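Local coordinates for diaminobutyrate-pyruvate transaminase and L-2,4-diaminobutyrate decarboxylase (Vibrio parahaemolyticus, PDB 2QMA), which probably decarboxylates L-2,4-diaminobutyrate with pyridoxal 5'-phosphate, this chain being the C-terminal decarboxylase domain of a longer protein that also carries an aminotransferase part, at residues Ile182-Ser187 and Asn343-Leu348; Phe279-Ala284 and Val313-Ser318. All blocks are in the same frame, centred on the assembly; numbering follows the deposited sequence.

Interaction 1: Ile182-Ser187 and Asn343-Leu348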
ATOM      1  N   ILE A 182      -2.629 -13.408 -22.712  1.00 11.55           N
ATOM      2  CA  ILE A 182      -2.867 -13.434 -24.149  1.00 11.69           C
ATOM      3  C   ILE A 182      -1.585 -13.858 -24.879  1.00 12.40           C
ATOM      4  O   ILE A 182      -1.705 -14.603 -25.852  1.00 11.62           O
ATOM      5  CB  ILE A 182      -3.350 -12.082 -24.729  1.00 11.91           C
ATOM      6  CG1 ILE A 182      -3.905 -12.281 -26.172  1.00 12.38           C
ATOM      7  CG2 ILE A 182      -2.248 -11.029 -24.738  1.00 13.54           C
ATOM      8  CD1 ILE A 182      -5.097 -13.245 -26.277  1.00 12.10           C
ATOM      9  N   ALA A 183      -0.399 -13.375 -24.435  1.00 11.74           N
ATOM     10  CA  ALA A 183       0.868 -13.844 -25.048  1.00 11.48           C
ATOM     11  C   ALA A 183       1.044 -15.342 -24.854  1.00 12.72           C
ATOM     12  O   ALA A 183       1.568 -16.062 -25.750  1.00 13.54           O
ATOM     13  CB  ALA A 183       2.114 -13.079 -24.528  1.00 10.99           C
ATOM     14  N   ASP A 184       0.631 -15.846 -23.693  1.00 12.11           N
ATOM     15  CA  ASP A 184       0.737 -17.302 -23.450  1.00 14.31           C
ATOM     16  C   ASP A 184      -0.223 -18.049 -24.387  1.00 14.79           C
ATOM     17  O   ASP A 184       0.112 -19.083 -24.979  1.00 15.88           O
ATOM     18  CB  ASP A 184       0.385 -17.631 -22.002  1.00 14.27           C
ATOM     19  CG  ASP A 184       0.444 -19.129 -21.725  1.00 16.42           C
ATOM     20  OD1 ASP A 184       1.503 -19.697 -21.976  1.00 16.02           O
ATOM     21  OD2 ASP A 184      -0.576 -19.718 -21.324  1.00 17.44           O
ATOM     22  N   LYS A 185      -1.426 -17.522 -24.525  1.00 15.84           N
ATOM     23  CA  LYS A 185      -2.435 -18.170 -25.389  1.00 16.97           C
ATOM     24  C   LYS A 185      -2.027 -18.125 -26.879  1.00 16.87           C
ATOM     25  O   LYS A 185      -2.042 -19.161 -27.549  1.00 16.08           O
ATOM     26  CB  LYS A 185      -3.815 -17.541 -25.149  1.00 17.67           C
ATOM     27  CG  LYS A 185      -4.935 -18.046 -26.042  1.00 19.24           C
ATOM     28  CD  LYS A 185      -6.041 -16.963 -26.102  1.00 25.19           C
ATOM     29  CE  LYS A 185      -7.149 -17.223 -25.105  1.00 26.29           C
ATOM     30  NZ  LYS A 185      -7.648 -18.636 -25.079  1.00 27.78           N
ATOM     31  N   LEU A 186      -1.637 -16.956 -27.388  1.00 15.79           N
ATOM     32  CA  LEU A 186      -1.321 -16.830 -28.836  1.00 16.13           C
ATOM     33  C   LEU A 186      -0.040 -17.565 -29.310  1.00 17.10           C
ATOM     34  O   LEU A 186      -0.019 -18.150 -30.410  1.00 15.40           O
ATOM     35  CB  LEU A 186      -1.342 -15.345 -29.298  1.00 15.98           C
ATOM     36  CG  LEU A 186      -2.678 -14.596 -29.108  1.00 14.44           C
ATOM     37  CD1 LEU A 186      -2.628 -13.134 -29.606  1.00 16.53           C
ATOM     38  CD2 LEU A 186      -3.894 -15.316 -29.717  1.00 17.90           C
ATOM     39  N   SER A 187       1.026 -17.536 -28.505  1.00 16.24           N
ATOM     40  CA  SER A 187       2.318 -18.041 -28.952  1.00 16.02           C
ATOM     41  C   SER A 187       3.114 -18.738 -27.842  1.00 15.07           C
ATOM     42  O   SER A 187       4.338 -18.955 -27.969  1.00 15.09           O
ATOM     43  CB  SER A 187       3.128 -16.894 -29.581  1.00 16.78           C
ATOM     44  OG  SER A 187       3.303 -15.822 -28.653  1.00 18.40           O
ATOM     45  N   ASN A 343      -4.343 -18.531 -13.349  1.00 14.29           N
ATOM     46  CA  ASN A 343      -3.861 -17.315 -13.936  1.00 14.98           C
ATOM     47  C   ASN A 343      -2.817 -16.552 -13.080  1.00 14.29           C
ATOM     48  O   ASN A 343      -2.041 -15.768 -13.618  1.00 14.64           O
ATOM     49  CB  ASN A 343      -5.027 -16.389 -14.369  1.00 14.83           C
ATOM     50  CG  ASN A 343      -5.810 -16.923 -15.579  1.00 16.27           C
ATOM     51  OD1 ASN A 343      -7.052 -16.811 -15.652  1.00 19.87           O
ATOM     52  ND2 ASN A 343      -5.103 -17.467 -16.522  1.00 12.40           N
ATOM     53  N   PHE A 344      -2.814 -16.780 -11.770  1.00 14.03           N
ATOM     54  CA  PHE A 344      -1.788 -16.225 -10.873  1.00 15.39           C
ATOM     55  C   PHE A 344      -0.372 -16.778 -11.181  1.00 15.87           C
ATOM     56  O   PHE A 344       0.605 -16.186 -10.737  1.00 16.52           O
ATOM     57  CB  PHE A 344      -2.149 -16.453  -9.375  1.00 15.29           C
ATOM     58  CG  PHE A 344      -3.195 -15.515  -8.842  1.00 16.42           C
ATOM     59  CD1 PHE A 344      -3.171 -14.169  -9.188  1.00 18.09           C
ATOM     60  CD2 PHE A 344      -4.169 -15.954  -7.940  1.00 16.53           C
ATOM     61  CE1 PHE A 344      -4.105 -13.275  -8.691  1.00 17.13           C
ATOM     62  CE2 PHE A 344      -5.119 -15.063  -7.433  1.00 17.93           C
ATOM     63  CZ  PHE A 344      -5.098 -13.726  -7.802  1.00 17.12           C
ATOM     64  N   LYS A 345      -0.283 -17.877 -11.939  1.00 16.34           N
ATOM     65  CA  LYS A 345       0.987 -18.511 -12.322  1.00 18.60           C
ATOM     66  C   LYS A 345       1.905 -17.528 -13.039  1.00 18.74           C
ATOM     67  O   LYS A 345       3.112 -17.663 -12.947  1.00 18.22           O
ATOM     68  CB  LYS A 345       0.773 -19.765 -13.199  1.00 18.81           C
ATOM     69  CG  LYS A 345       0.490 -19.453 -14.671  1.00 19.41           C
ATOM     70  CD  LYS A 345      -0.084 -20.611 -15.444  1.00 20.96           C
ATOM     71  CE  LYS A 345      -0.610 -20.129 -16.806  1.00 26.15           C
ATOM     72  NZ  LYS A 345      -0.796 -21.256 -17.771  1.00 27.38           N
ATOM     73  N   PHE A 346       1.317 -16.557 -13.750  1.00 18.96           N
ATOM     74  CA  PHE A 346       2.083 -15.500 -14.438  1.00 20.89           C
ATOM     75  C   PHE A 346       2.874 -14.581 -13.500  1.00 22.26           C
ATOM     76  O   PHE A 346       3.885 -14.011 -13.913  1.00 23.73           O
ATOM     77  CB  PHE A 346       1.175 -14.689 -15.386  1.00 19.87           C
ATOM     78  CG  PHE A 346       0.505 -15.536 -16.453  1.00 17.38           C
ATOM     79  CD1 PHE A 346       1.269 -16.320 -17.324  1.00 15.70           C
ATOM     80  CD2 PHE A 346      -0.883 -15.549 -16.574  1.00 16.19           C
ATOM     81  CE1 PHE A 346       0.668 -17.108 -18.323  1.00 17.77           C
ATOM     82  CE2 PHE A 346      -1.501 -16.315 -17.556  1.00 17.77           C
ATOM     83  CZ  PHE A 346      -0.728 -17.103 -18.439  1.00 18.04           C
ATOM     84  N   LEU A 347       2.430 -14.481 -12.250  1.00 23.67           N
ATOM     85  CA  LEU A 347       3.023 -13.601 -11.229  1.00 26.15           C
ATOM     86  C   LEU A 347       4.174 -14.219 -10.478  1.00 27.65           C
ATOM     87  O   LEU A 347       4.824 -13.549  -9.675  1.00 27.91           O
ATOM     88  CB  LEU A 347       1.975 -13.239 -10.171  1.00 25.32           C
ATOM     89  CG  LEU A 347       0.843 -12.292 -10.498  1.00 26.69           C
ATOM     90  CD1 LEU A 347      -0.271 -12.529  -9.495  1.00 27.49           C
ATOM     91  CD2 LEU A 347       1.279 -10.831 -10.473  1.00 25.18           C
ATOM     92  N   LEU A 348       4.423 -15.492 -10.737  1.00 29.06           N
ATOM     93  CA  LEU A 348       5.146 -16.336  -9.813  1.00 31.34           C
ATOM     94  C   LEU A 348       6.540 -16.675 -10.343  1.00 32.17           C
ATOM     95  O   LEU A 348       6.681 -17.368 -11.385  1.00 32.42           O
ATOM     96  CB  LEU A 348       4.272 -17.565  -9.552  1.00 31.38           C
ATOM     97  CG  LEU A 348       4.705 -18.983  -9.247  1.00 32.28           C
ATOM     98  CD1 LEU A 348       5.573 -19.054  -7.982  1.00 33.09           C
ATOM     99  CD2 LEU A 348       3.414 -19.814  -9.125  1.00 32.08           C
TER
HETATM  100  O   HOH W   1       1.048 -21.970 -20.069  1.00 57.83           O

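Interaction 2: Phe279-Ala284 and Val313-Ser318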
ATOM      1  N   PHE A 279     -23.204  -8.510 -21.225  1.00  9.81           N
ATOM      2  CA  PHE A 279     -22.881  -8.399 -22.672  1.00 10.07           C
ATOM      3  C   PHE A 279     -21.377  -8.277 -22.944  1.00  9.19           C
ATOM      4  O   PHE A 279     -20.863  -8.853 -23.916  1.00  9.00           O
ATOM      5  CB  PHE A 279     -23.594  -7.201 -23.310  1.00 10.77           C
ATOM      6  CG  PHE A 279     -23.421  -7.138 -24.781  1.00 11.88           C
ATOM      7  CD1 PHE A 279     -24.230  -7.896 -25.615  1.00 13.16           C
ATOM      8  CD2 PHE A 279     -22.430  -6.336 -25.346  1.00 10.56           C
ATOM      9  CE1 PHE A 279     -24.064  -7.839 -27.019  1.00 14.13           C
ATOM     10  CE2 PHE A 279     -22.263  -6.268 -26.706  1.00 13.13           C
ATOM     11  CZ  PHE A 279     -23.097  -7.024 -27.563  1.00 14.19           C
ATOM     12  N   ILE A 280     -20.678  -7.561 -22.073  1.00  8.08           N
ATOM     13  CA  ILE A 280     -19.226  -7.436 -22.201  1.00  8.91           C
ATOM     14  C   ILE A 280     -18.635  -8.856 -22.061  1.00  8.62           C
ATOM     15  O   ILE A 280     -17.738  -9.248 -22.815  1.00  8.96           O
ATOM     16  CB  ILE A 280     -18.683  -6.473 -21.185  1.00  7.95           C
ATOM     17  CG1 ILE A 280     -19.148  -5.057 -21.572  1.00 11.04           C
ATOM     18  CG2 ILE A 280     -17.127  -6.503 -21.155  1.00  7.26           C
ATOM     19  CD1 ILE A 280     -18.807  -3.968 -20.549  1.00 14.08           C
ATOM     20  N   ALA A 281     -19.184  -9.638 -21.135  1.00  8.66           N
ATOM     21  CA  ALA A 281     -18.696 -11.003 -20.908  1.00 11.27           C
ATOM     22  C   ALA A 281     -18.947 -11.838 -22.151  1.00 10.32           C
ATOM     23  O   ALA A 281     -18.128 -12.712 -22.523  1.00 12.43           O
ATOM     24  CB  ALA A 281     -19.336 -11.649 -19.618  1.00 11.66           C
ATOM     25  N   ASP A 282     -20.073 -11.590 -22.823  1.00 10.43           N
ATOM     26  CA  ASP A 282     -20.372 -12.332 -24.056  1.00 10.45           C
ATOM     27  C   ASP A 282     -19.456 -11.917 -25.169  1.00 10.09           C
ATOM     28  O   ASP A 282     -19.124 -12.743 -25.996  1.00 10.51           O
ATOM     29  CB  ASP A 282     -21.827 -12.139 -24.488  1.00 10.47           C
ATOM     30  CG  ASP A 282     -22.818 -12.812 -23.529  1.00 13.14           C
ATOM     31  OD1 ASP A 282     -22.461 -13.836 -22.890  1.00 13.14           O
ATOM     32  OD2 ASP A 282     -23.945 -12.322 -23.438  1.00 17.17           O
HETATM   33  N   MSE A 283     -19.100 -10.628 -25.216  1.00 10.50           N
HETATM   34  CA  MSE A 283     -18.067 -10.141 -26.154  1.00  9.71           C
HETATM   35  C   MSE A 283     -16.702 -10.853 -25.943  1.00  9.11           C
HETATM   36  O   MSE A 283     -16.006 -11.260 -26.902  1.00  8.17           O
HETATM   37  CB  MSE A 283     -17.935  -8.609 -26.039  1.00 10.52           C
HETATM   38  CG  MSE A 283     -19.084  -7.879 -26.749  1.00 11.30           C
HETATM   39 SE   MSE A 283     -19.259  -8.185 -28.673  0.70 14.11          SE
HETATM   40  CE  MSE A 283     -20.610  -9.561 -28.771  1.00 11.43           C
ATOM     41  N   ALA A 284     -16.333 -10.998 -24.679  1.00  9.19           N
ATOM     42  CA  ALA A 284     -15.099 -11.654 -24.296  1.00  9.29           C
ATOM     43  C   ALA A 284     -15.132 -13.143 -24.701  1.00 10.68           C
ATOM     44  O   ALA A 284     -14.124 -13.662 -25.185  1.00 10.26           O
ATOM     45  CB  ALA A 284     -14.831 -11.483 -22.743  1.00  8.18           C
ATOM     46  N   VAL A 313     -20.877  -9.995 -13.590  1.00 11.96           N
ATOM     47  CA  VAL A 313     -19.662  -9.918 -12.737  1.00 13.11           C
ATOM     48  C   VAL A 313     -19.184 -11.312 -12.385  1.00 13.37           C
ATOM     49  O   VAL A 313     -17.972 -11.553 -12.346  1.00 14.34           O
ATOM     50  CB  VAL A 313     -19.827  -9.006 -11.466  1.00 13.00           C
ATOM     51  CG1 VAL A 313     -20.678  -9.690 -10.419  1.00 12.51           C
ATOM     52  CG2 VAL A 313     -18.437  -8.648 -10.851  1.00 13.67           C
ATOM     53  N   GLU A 314     -20.108 -12.262 -12.183  1.00 13.15           N
ATOM     54  CA  GLU A 314     -19.645 -13.616 -11.810  1.00 13.48           C
ATOM     55  C   GLU A 314     -18.813 -14.372 -12.887  1.00 13.14           C
ATOM     56  O   GLU A 314     -18.220 -15.416 -12.590  1.00 12.93           O
ATOM     57  CB  GLU A 314     -20.821 -14.516 -11.359  1.00 12.36           C
ATOM     58  CG  GLU A 314     -21.774 -14.998 -12.488  1.00 12.49           C
ATOM     59  CD  GLU A 314     -22.600 -13.903 -13.216  1.00 14.12           C
ATOM     60  OE1 GLU A 314     -22.747 -12.723 -12.702  1.00 13.82           O
ATOM     61  OE2 GLU A 314     -23.154 -14.276 -14.299  1.00 13.77           O
ATOM     62  N   ARG A 315     -18.832 -13.877 -14.117  1.00 12.85           N
ATOM     63  CA  ARG A 315     -18.134 -14.476 -15.259  1.00 12.23           C
ATOM     64  C   ARG A 315     -16.784 -13.807 -15.589  1.00 12.40           C
ATOM     65  O   ARG A 315     -16.061 -14.298 -16.468  1.00 11.54           O
ATOM     66  CB  ARG A 315     -19.037 -14.382 -16.498  1.00 11.70           C
ATOM     67  CG  ARG A 315     -20.494 -14.939 -16.274  1.00 14.72           C
ATOM     68  CD  ARG A 315     -21.430 -14.533 -17.413  1.00 13.86           C
ATOM     69  NE  ARG A 315     -20.895 -14.977 -18.683  1.00 17.62           N
ATOM     70  CZ  ARG A 315     -21.276 -14.513 -19.868  1.00 15.26           C
ATOM     71  NH1 ARG A 315     -20.710 -15.024 -20.943  1.00 15.07           N
ATOM     72  NH2 ARG A 315     -22.185 -13.531 -19.977  1.00 14.59           N
ATOM     73  N   ALA A 316     -16.435 -12.732 -14.848  1.00 12.30           N
ATOM     74  CA  ALA A 316     -15.201 -11.957 -15.093  1.00 12.09           C
ATOM     75  C   ALA A 316     -13.971 -12.833 -14.992  1.00 11.95           C
ATOM     76  O   ALA A 316     -13.901 -13.746 -14.147  1.00 13.33           O
ATOM     77  CB  ALA A 316     -15.082 -10.823 -14.083  1.00 11.35           C
ATOM     78  N   HIS A 317     -12.971 -12.536 -15.808  1.00 11.59           N
ATOM     79  CA  HIS A 317     -11.665 -13.144 -15.563  1.00 12.58           C
ATOM     80  C   HIS A 317     -11.032 -12.570 -14.307  1.00 12.61           C
ATOM     81  O   HIS A 317     -10.348 -13.300 -13.572  1.00 12.58           O
ATOM     82  CB  HIS A 317     -10.688 -12.939 -16.715  1.00 12.73           C
ATOM     83  CG  HIS A 317     -11.031 -13.707 -17.958  1.00 16.22           C
ATOM     84  ND1 HIS A 317     -12.134 -13.412 -18.732  1.00 14.09           N
ATOM     85  CD2 HIS A 317     -10.405 -14.747 -18.561  1.00 16.30           C
ATOM     86  CE1 HIS A 317     -12.168 -14.241 -19.767  1.00 17.80           C
ATOM     87  NE2 HIS A 317     -11.128 -15.061 -19.687  1.00 16.64           N
ATOM     88  N   SER A 318     -11.209 -11.245 -14.103  1.00 12.00           N
ATOM     89  CA  SER A 318     -10.685 -10.605 -12.897  1.00 11.91           C
ATOM     90  C   SER A 318     -11.631  -9.504 -12.446  1.00 12.08           C
ATOM     91  O   SER A 318     -12.342  -8.923 -13.286  1.00 11.95           O
ATOM     92  CB  SER A 318      -9.282 -10.041 -13.152  1.00 11.09           C
ATOM     93  OG  SER A 318      -9.254  -9.125 -14.250  1.00 13.68           O
TER

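Interaction 1: Ile182-Ser187 and Asn343-Leu348
Lys-345 NZ and the carboxylate of Asp-184 are joined through one water, which takes a hydrogen bond from NZ at 3.0 Å and donates one to Asp-184 OD1, also at 3.0 Å. The direct approach of the charges is a long salt bridge, Asp-184 OD2 to Lys-345 NZ at 3.9 Å. The ammonium group therefore approaches the carboxylate by two routes, directly and through the water. The lysine chain is extended beyond CG and meets the aspartate nearly at a right angle.

The same aspartate also meets a ring. Asp-184 CB sits 3.7 Å from Phe-346 CE1 in an oblique approach, while Asp-184 CG lies at the ring edge in the ring plane, the carboxylate being turned 63° against the ring. The bond from CA to CB of Asp-184 points to the other segment, and CG, anti to the backbone N (chi1 178°), places the carboxylate beside the Phe-346 ring edge and near Lys-345 NZ. Lys-345 also packs along its own neighbour, its CG lying 4.1 Å above the plane of the Phe-346 ring, over the centre. The 98 Å² buried in total and the 9.3 Å between the CA atoms of Asp-184 and Phe-346 mark a slight contact carried by side chains. Further back on the same helix, Asp-180 and Trp-181 also touch Phe-346. This is surface packing, away from the predicted cofactor lysine, between the last turns of helix 167-187 and a 3-10 segment beyond strand 334-338, within the large domain characteristic of fold-type I pyridoxal phosphate enzymes.

Interaction 2: Phe279-Ala284 and Val313-Ser318
Helix 277-287 comes within 6.7 Å of the 3-10 turn at 313-315, measured between the CA atoms of Ala-281 and Arg-315, and no backbone hydrogen bond crosses the gap. The helix is the crossover of a beta-alpha-beta unit, linking the adjacent parallel strands 258-265 and 290-295; the turn leads into strand 318-322, the next parallel strand of the same sheet.

Arg-315 carries the contact. Its chain bends at chi3 (56°), laying the guanidinium flat against Ala-281, whose CB stands 3.4 Å above the plane, over its centre. The helix thus meets the cation with a methyl group on one face and, at the edge, the carboxylate of Asp-282, which forms a salt bridge with it. Asp-278, one turn earlier, forms a second salt bridge with Arg-315 NH2, so two helix acids share the positive charge, which would be expected to stabilise it. Nearby, His-317 stacks on Trp-290 and meets Trp-181 edge-to-face.

Asp-282 offers a single oxygen to the end of the guanidinium: NH1 and NH2 each donate to OD1 at 2.9 Å. Both bonds are bent (143° and 139°), and both nitrogens reach OD1 from the same face of the carboxylate plane.

From the N terminus, the chain first passes helix 167-187, whose last turns supply one side of interaction 1. It then runs through several sheet strands to helix 277-287. Interaction 2 closes a short loop when 313-318, which runs into strand 318-322, comes back against this helix; 28 residues, including strand 290-295, lie between its segments. Only after strand 334-338 does segment 343-348 return to helix 167-187 and close the loop of interaction 1 over 155 intervening residues; interaction 2 is nested inside it. Their centres lie 18 Å apart and the contacts do not touch. Trp-181 of helix 167-187 touches a residue of each. Both tie helices to connections of the seven-stranded mixed sheet.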